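Local coordinates for CdiI immunity protein (Yersinia kristensenii ATCC 33638, PDB 5E3E) that binds its cognate CdiA-CT toxin, an RNase A superfamily member of contact-dependent inhibition, and probably neutralises it in this toxin-immunity complex, at residues A[61-69]-A[79-90]. Residues are numbered along the deposited sequence; the frame is centred on the assembly and turned at random.
Sequences PDDELQDIL and YPNEWSSSEEWL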
ATOM      1  N   PRO A  61      22.209  -8.552  -2.676  1.00 15.11           N
ATOM      2  CA  PRO A  61      22.721  -7.272  -2.211  1.00 15.18           C
ATOM      3  C   PRO A  61      21.610  -6.402  -1.627  1.00 14.85           C
ATOM      4  O   PRO A  61      20.525  -6.316  -2.214  1.00 14.14           O
ATOM      5  CB  PRO A  61      23.268  -6.643  -3.481  1.00 15.57           C
ATOM      6  CG  PRO A  61      23.710  -7.831  -4.301  1.00 15.91           C
ATOM      7  CD  PRO A  61      22.619  -8.831  -4.065  1.00 15.57           C
ATOM      8  N   ASP A  62      21.861  -5.771  -0.475  1.00 14.87           N
ATOM      9  CA  ASP A  62      20.788  -5.073   0.192  1.00 15.20           C
ATOM     10  C   ASP A  62      20.127  -4.012  -0.670  1.00 15.44           C
ATOM     11  O   ASP A  62      18.925  -3.796  -0.564  1.00 14.75           O
ATOM     12  CB  ASP A  62      21.269  -4.409   1.484  1.00 15.49           C
ATOM     13  CG  ASP A  62      20.104  -3.860   2.304  1.00 15.66           C
ATOM     14  OD1 ASP A  62      19.280  -4.698   2.662  1.00 15.80           O
ATOM     15  OD2 ASP A  62      20.016  -2.618   2.478  1.00 16.33           O
ATOM     16  N   ASP A  63      20.911  -3.294  -1.466  1.00 16.64           N
ATOM     17  CA  ASP A  63      20.316  -2.260  -2.307  1.00 17.64           C
ATOM     18  C   ASP A  63      19.271  -2.827  -3.293  1.00 16.76           C
ATOM     19  O   ASP A  63      18.244  -2.165  -3.553  1.00 15.46           O
ATOM     20  CB  ASP A  63      21.384  -1.373  -2.976  1.00 20.32           C
ATOM     21  CG  ASP A  63      22.309  -2.111  -3.959  1.00 23.59           C
ATOM     22  OD1 ASP A  63      22.299  -3.342  -4.067  1.00 25.39           O
ATOM     23  OD2 ASP A  63      23.116  -1.394  -4.632  1.00 28.92           O
ATOM     24  N   GLU A  64      19.515  -4.046  -3.794  1.00 16.21           N
ATOM     25  CA  GLU A  64      18.558  -4.673  -4.712  1.00 16.44           C
ATOM     26  C   GLU A  64      17.312  -5.132  -3.969  1.00 14.85           C
ATOM     27  O   GLU A  64      16.206  -4.926  -4.438  1.00 14.77           O
ATOM     28  CB  GLU A  64      19.194  -5.818  -5.513  1.00 18.02           C
ATOM     29  CG  GLU A  64      20.368  -5.372  -6.370  1.00 20.34           C
ATOM     30  CD  GLU A  64      21.179  -6.514  -7.017  1.00 23.08           C
ATOM     31  OE1 GLU A  64      20.640  -7.620  -7.253  1.00 23.95           O
ATOM     32  OE2 GLU A  64      22.366  -6.269  -7.306  1.00 25.00           O
ATOM     33  N   LEU A  65      17.472  -5.743  -2.806  1.00 13.81           N
ATOM     34  CA  LEU A  65      16.320  -6.171  -2.023  1.00 13.07           C
ATOM     35  C   LEU A  65      15.533  -4.969  -1.580  1.00 12.69           C
ATOM     36  O   LEU A  65      14.300  -5.003  -1.607  1.00 12.40           O
ATOM     37  CB  LEU A  65      16.718  -7.048  -0.840  1.00 12.85           C
ATOM     38  CG  LEU A  65      15.574  -7.659  -0.037  1.00 12.60           C
ATOM     39  CD1 LEU A  65      14.560  -8.363  -0.931  1.00 12.53           C
ATOM     40  CD2 LEU A  65      16.200  -8.596   0.999  1.00 12.81           C
ATOM     41  N   GLN A  66      16.202  -3.873  -1.231  1.00 12.76           N
ATOM     42  CA  GLN A  66      15.445  -2.678  -0.821  1.00 12.90           C
ATOM     43  C   GLN A  66      14.651  -2.095  -1.970  1.00 13.07           C
ATOM     44  O   GLN A  66      13.541  -1.656  -1.789  1.00 12.91           O
ATOM     45  CB  GLN A  66      16.356  -1.592  -0.214  1.00 13.25           C
ATOM     46  CG  GLN A  66      15.632  -0.395   0.377  1.00 13.41           C
ATOM     47  CD  GLN A  66      16.595   0.635   0.947  1.00 13.95           C
ATOM     48  OE1 GLN A  66      17.359   0.372   1.907  1.00 14.68           O
ATOM     49  NE2 GLN A  66      16.565   1.815   0.369  1.00 14.59           N
ATOM     50  N   ASP A  67      15.212  -2.092  -3.163  1.00 13.75           N
ATOM     51  CA  ASP A  67      14.469  -1.602  -4.330  1.00 14.67           C
ATOM     52  C   ASP A  67      13.244  -2.475  -4.586  1.00 13.42           C
ATOM     53  O   ASP A  67      12.170  -1.970  -4.881  1.00 12.93           O
ATOM     54  CB  ASP A  67      15.376  -1.648  -5.563  1.00 16.64           C
ATOM     55  CG  ASP A  67      14.773  -0.997  -6.749  1.00 18.85           C
ATOM     56  OD1 ASP A  67      14.226   0.102  -6.605  1.00 21.28           O
ATOM     57  OD2 ASP A  67      14.933  -1.554  -7.865  1.00 22.80           O
ATOM     58  N   ILE A  68      13.381  -3.781  -4.388  1.00 12.52           N
ATOM     59  CA  ILE A  68      12.254  -4.676  -4.562  1.00 12.38           C
ATOM     60  C   ILE A  68      11.130  -4.349  -3.566  1.00 12.30           C
ATOM     61  O   ILE A  68       9.965  -4.220  -3.952  1.00 12.52           O
ATOM     62  CB  ILE A  68      12.701  -6.148  -4.404  1.00 12.22           C
ATOM     63  CG1 ILE A  68      13.507  -6.582  -5.669  1.00 12.50           C
ATOM     64  CG2 ILE A  68      11.527  -7.076  -4.219  1.00 12.31           C
ATOM     65  CD1 ILE A  68      14.444  -7.735  -5.454  1.00 12.80           C
ATOM     66  N   LEU A  69      11.484  -4.259  -2.298  1.00 12.10           N
ATOM     67  CA  LEU A  69      10.450  -4.042  -1.249  1.00 12.16           C
ATOM     68  C   LEU A  69       9.802  -2.668  -1.308  1.00 12.22           C
ATOM     69  O   LEU A  69       8.573  -2.559  -1.268  1.00 12.55           O
ATOM     70  CB  LEU A  69      10.994  -4.309   0.147  1.00 12.41           C
ATOM     71  CG  LEU A  69      11.609  -5.690   0.376  1.00 12.59           C
ATOM     72  CD1 LEU A  69      12.106  -5.803   1.809  1.00 12.84           C
ATOM     73  CD2 LEU A  69      10.624  -6.808   0.107  1.00 13.08           C
ATOM     74  N   TYR A  79      11.026   1.192   6.382  1.00 12.24           N
ATOM     75  CA  TYR A  79      11.645   0.294   7.368  1.00 12.60           C
ATOM     76  C   TYR A  79      13.155   0.513   7.589  1.00 13.16           C
ATOM     77  O   TYR A  79      13.635   0.242   8.693  1.00 13.27           O
ATOM     78  CB  TYR A  79      11.331  -1.184   7.039  1.00 12.50           C
ATOM     79  CG  TYR A  79      11.937  -1.625   5.739  1.00 12.02           C
ATOM     80  CD1 TYR A  79      13.266  -2.057   5.659  1.00 12.03           C
ATOM     81  CD2 TYR A  79      11.189  -1.566   4.581  1.00 11.90           C
ATOM     82  CE1 TYR A  79      13.845  -2.388   4.414  1.00 12.00           C
ATOM     83  CE2 TYR A  79      11.746  -1.886   3.343  1.00 11.79           C
ATOM     84  CZ  TYR A  79      13.072  -2.318   3.274  1.00 11.91           C
ATOM     85  OH  TYR A  79      13.637  -2.678   2.042  1.00 12.11           O
ATOM     86  N   PRO A  80      13.908   1.076   6.594  1.00 13.48           N
ATOM     87  CA  PRO A  80      15.345   1.253   6.916  1.00 14.51           C
ATOM     88  C   PRO A  80      15.605   2.190   8.118  1.00 16.16           C
ATOM     89  O   PRO A  80      16.690   2.153   8.704  1.00 17.01           O
ATOM     90  CB  PRO A  80      15.931   1.799   5.606  1.00 14.18           C
ATOM     91  CG  PRO A  80      15.059   1.220   4.575  1.00 13.72           C
ATOM     92  CD  PRO A  80      13.688   1.361   5.165  1.00 13.49           C
ATOM     93  N   ASN A  81      14.625   2.971   8.547  1.00 18.50           N
ATOM     94  CA  ASN A  81      14.879   3.815   9.718  1.00 20.82           C
ATOM     95  C   ASN A  81      14.833   3.041  11.009  1.00 20.47           C
ATOM     96  O   ASN A  81      15.359   3.522  12.017  1.00 21.75           O
ATOM     97  CB  ASN A  81      14.027   5.087   9.692  1.00 23.77           C
ATOM     98  CG  ASN A  81      14.684   6.196   8.839  1.00 26.09           C
ATOM     99  OD1 ASN A  81      15.905   6.175   8.565  1.00 28.52           O
ATOM    100  ND2 ASN A  81      13.895   7.160   8.422  1.00 29.36           N
ATOM    101  N   GLU A  82      14.253   1.842  10.985  1.00 19.37           N
ATOM    102  CA  GLU A  82      14.237   0.947  12.141  1.00 19.40           C
ATOM    103  C   GLU A  82      15.086  -0.304  11.972  1.00 18.01           C
ATOM    104  O   GLU A  82      15.251  -1.029  12.942  1.00 18.58           O
ATOM    105  CB  GLU A  82      12.816   0.518  12.462  1.00 20.69           C
ATOM    106  CG  GLU A  82      12.061   1.547  13.295  1.00 23.01           C
ATOM    107  CD  GLU A  82      11.693   2.765  12.519  1.00 24.38           C
ATOM    108  OE1 GLU A  82      12.328   3.815  12.711  1.00 28.07           O
ATOM    109  OE2 GLU A  82      10.777   2.676  11.699  1.00 27.29           O
ATOM    110  N   TRP A  83      15.560  -0.604  10.746  1.00 15.92           N
ATOM    111  CA  TRP A  83      16.163  -1.909  10.447  1.00 14.63           C
ATOM    112  C   TRP A  83      17.421  -1.727   9.629  1.00 14.32           C
ATOM    113  O   TRP A  83      17.424  -0.955   8.692  1.00 14.45           O
ATOM    114  CB  TRP A  83      15.186  -2.839   9.698  1.00 14.06           C
ATOM    115  CG  TRP A  83      14.036  -3.202  10.592  1.00 13.52           C
ATOM    116  CD1 TRP A  83      12.860  -2.544  10.717  1.00 13.56           C
ATOM    117  CD2 TRP A  83      14.049  -4.213  11.595  1.00 13.25           C
ATOM    118  NE1 TRP A  83      12.098  -3.110  11.753  1.00 13.43           N
ATOM    119  CE2 TRP A  83      12.809  -4.152  12.274  1.00 13.25           C
ATOM    120  CE3 TRP A  83      14.988  -5.179  11.986  1.00 13.25           C
ATOM    121  CZ2 TRP A  83      12.486  -5.033  13.304  1.00 13.33           C
ATOM    122  CZ3 TRP A  83      14.655  -6.051  13.004  1.00 13.36           C
ATOM    123  CH2 TRP A  83      13.435  -5.953  13.664  1.00 13.49           C
ATOM    124  N   SER A  84      18.473  -2.458   9.994  1.00 13.99           N
ATOM    125  CA  SER A  84      19.807  -2.295   9.395  1.00 14.01           C
ATOM    126  C   SER A  84      19.847  -2.799   7.966  1.00 13.92           C
ATOM    127  O   SER A  84      20.746  -2.412   7.228  1.00 14.39           O
ATOM    128  CB  SER A  84      20.899  -3.058  10.175  1.00 14.25           C
ATOM    129  OG  SER A  84      20.693  -4.488  10.125  1.00 14.40           O
ATOM    130  N   SER A  85      18.912  -3.667   7.600  1.00 13.43           N
ATOM    131  CA  SER A  85      18.894  -4.273   6.263  1.00 13.37           C
ATOM    132  C   SER A  85      17.502  -4.762   5.944  1.00 12.95           C
ATOM    133  O   SER A  85      16.681  -5.018   6.841  1.00 12.78           O
ATOM    134  CB  SER A  85      19.893  -5.444   6.135  1.00 13.74           C
ATOM    135  OG  SER A  85      19.411  -6.597   6.846  1.00 13.83           O
ATOM    136  N   SER A  86      17.253  -4.958   4.659  1.00 12.88           N
ATOM    137  CA  SER A  86      15.997  -5.508   4.183  1.00 12.92           C
ATOM    138  C   SER A  86      15.842  -6.977   4.626  1.00 13.10           C
ATOM    139  O   SER A  86      14.750  -7.397   5.006  1.00 12.68           O
ATOM    140  CB  SER A  86      15.884  -5.355   2.672  1.00 13.32           C
ATOM    141  OG  SER A  86      15.961  -3.980   2.290  1.00 13.33           O
ATOM    142  N   GLU A  87      16.924  -7.748   4.601  1.00 13.71           N
ATOM    143  CA  GLU A  87      16.896  -9.115   5.162  1.00 14.74           C
ATOM    144  C   GLU A  87      16.404  -9.120   6.590  1.00 14.01           C
ATOM    145  O   GLU A  87      15.596  -9.945   6.975  1.00 13.58           O
ATOM    146  CB  GLU A  87      18.299  -9.730   5.139  1.00 16.56           C
ATOM    147  CG  GLU A  87      18.404 -11.124   5.744  1.00 18.68           C
ATOM    148  CD  GLU A  87      19.816 -11.675   5.756  1.00 21.19           C
ATOM    149  OE1 GLU A  87      20.023 -12.722   6.407  1.00 24.25           O
ATOM    150  OE2 GLU A  87      20.710 -11.105   5.096  1.00 23.04           O
ATOM    151  N   GLU A  88      16.939  -8.244   7.414  1.00 13.97           N
ATOM    152  CA  GLU A  88      16.549  -8.271   8.831  1.00 14.25           C
ATOM    153  C   GLU A  88      15.053  -7.916   9.007  1.00 13.04           C
ATOM    154  O   GLU A  88      14.366  -8.490   9.840  1.00 13.20           O
ATOM    155  CB  GLU A  88      17.455  -7.404   9.685  1.00 15.72           C
ATOM    156  CG  GLU A  88      18.898  -7.903   9.772  1.00 18.36           C
ATOM    157  CD  GLU A  88      19.049  -9.374  10.128  1.00 22.12           C
ATOM    158  OE1 GLU A  88      18.326  -9.853  11.020  1.00 24.61           O
ATOM    159  OE2 GLU A  88      19.901 -10.086   9.516  1.00 27.68           O
ATOM    160  N   TRP A  89      14.542  -6.972   8.237  1.00 12.08           N
ATOM    161  CA  TRP A  89      13.137  -6.610   8.364  1.00 11.58           C
ATOM    162  C   TRP A  89      12.282  -7.789   7.910  1.00 11.37           C
ATOM    163  O   TRP A  89      11.300  -8.118   8.566  1.00 11.01           O
ATOM    164  CB  TRP A  89      12.759  -5.361   7.572  1.00 11.46           C
ATOM    165  CG  TRP A  89      11.362  -4.953   7.870  1.00 11.49           C
ATOM    166  CD1 TRP A  89      10.814  -4.814   9.122  1.00 11.55           C
ATOM    167  CD2 TRP A  89      10.301  -4.710   6.945  1.00 11.74           C
ATOM    168  NE1 TRP A  89       9.489  -4.476   9.030  1.00 11.78           N
ATOM    169  CE2 TRP A  89       9.154  -4.393   7.700  1.00 11.81           C
ATOM    170  CE3 TRP A  89      10.226  -4.661   5.549  1.00 11.96           C
ATOM    171  CZ2 TRP A  89       7.946  -4.065   7.112  1.00 12.32           C
ATOM    172  CZ3 TRP A  89       9.025  -4.352   4.976  1.00 12.38           C
ATOM    173  CH2 TRP A  89       7.909  -4.046   5.739  1.00 12.56           C
ATOM    174  N   LEU A  90      12.640  -8.437   6.787  1.00 11.45           N
ATOM    175  CA  LEU A  90      11.832  -9.583   6.342  1.00 11.61           C
ATOM    176  C   LEU A  90      11.840 -10.720   7.388  1.00 11.68           C
ATOM    177  O   LEU A  90      10.821 -11.390   7.561  1.00 11.55           O
ATOM    178  CB  LEU A  90      12.301 -10.129   4.997  1.00 12.13           C
ATOM    179  CG  LEU A  90      12.073  -9.252   3.764  1.00 12.46           C
ATOM    180  CD1 LEU A  90      12.605  -9.918   2.507  1.00 13.23           C
ATOM    181  CD2 LEU A  90      10.639  -8.909   3.566  1.00 12.61           C
TER
HETATM  182  O   HOH W   1      19.369  -7.336   3.063  1.00 13.99           O
HETATM  183  O   HOH W   2      17.462  -1.988   3.302  1.00 15.35           O
HETATM  184  O   HOH W   3      21.725  -1.719   4.623  0.50 19.28           O
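Asp-62, in the first turn of helix 62-72, takes the backbone N-H of Ser-86 at the start of helix 86-96, joining two consecutive helices of this all-helical immunity protein; the axes of segments 62-69 and 86-90 approach to 10.1 Å at 52°. The bond, Ser-86 N to Asp-62 OD1, is 2.9 Å long and nearly straight (167°), and meets the carboxylate on its syn side. Water 1 bridges the same OD1 to Glu-87 N, so OD1 holds one N-H of the helix start directly and a second through water, and the helix dipole would probably favour its negative charge; Ser-85 OG caps Glu-88 N at this turn. Water 3 ties OD2 to Ser-84 O. One turn on, Leu-65 lays CG 3.6 Å from Ser-86 CB, and its CD2 reaches Leu-90 CD1. The Ser-86 side chain is a knob in the hole formed by Asp-62, Leu-65, Gln-66 and Leu-69. Gln-66, with CG anti to its N (chi1 -173°), runs extended past the Tyr-79 hydroxyl and sets OE1 3.6 Å from Pro-80 CG. Leu-69 ends the row: CD1 lies 3.5 Å from Tyr-79 OH and meets Leu-90 CD2 tip to tip, where helix 42-56 adds Leu-55 against Leu-69 and Ile-52 and Leu-56 against Leu-90. Within the second segment, Tyr-79 OH donates to Ser-86 OG (2.7 Å), and that OG in turn donates to water 2, which gives its own protons to Asp-62 OD2 and Gln-66 OE1.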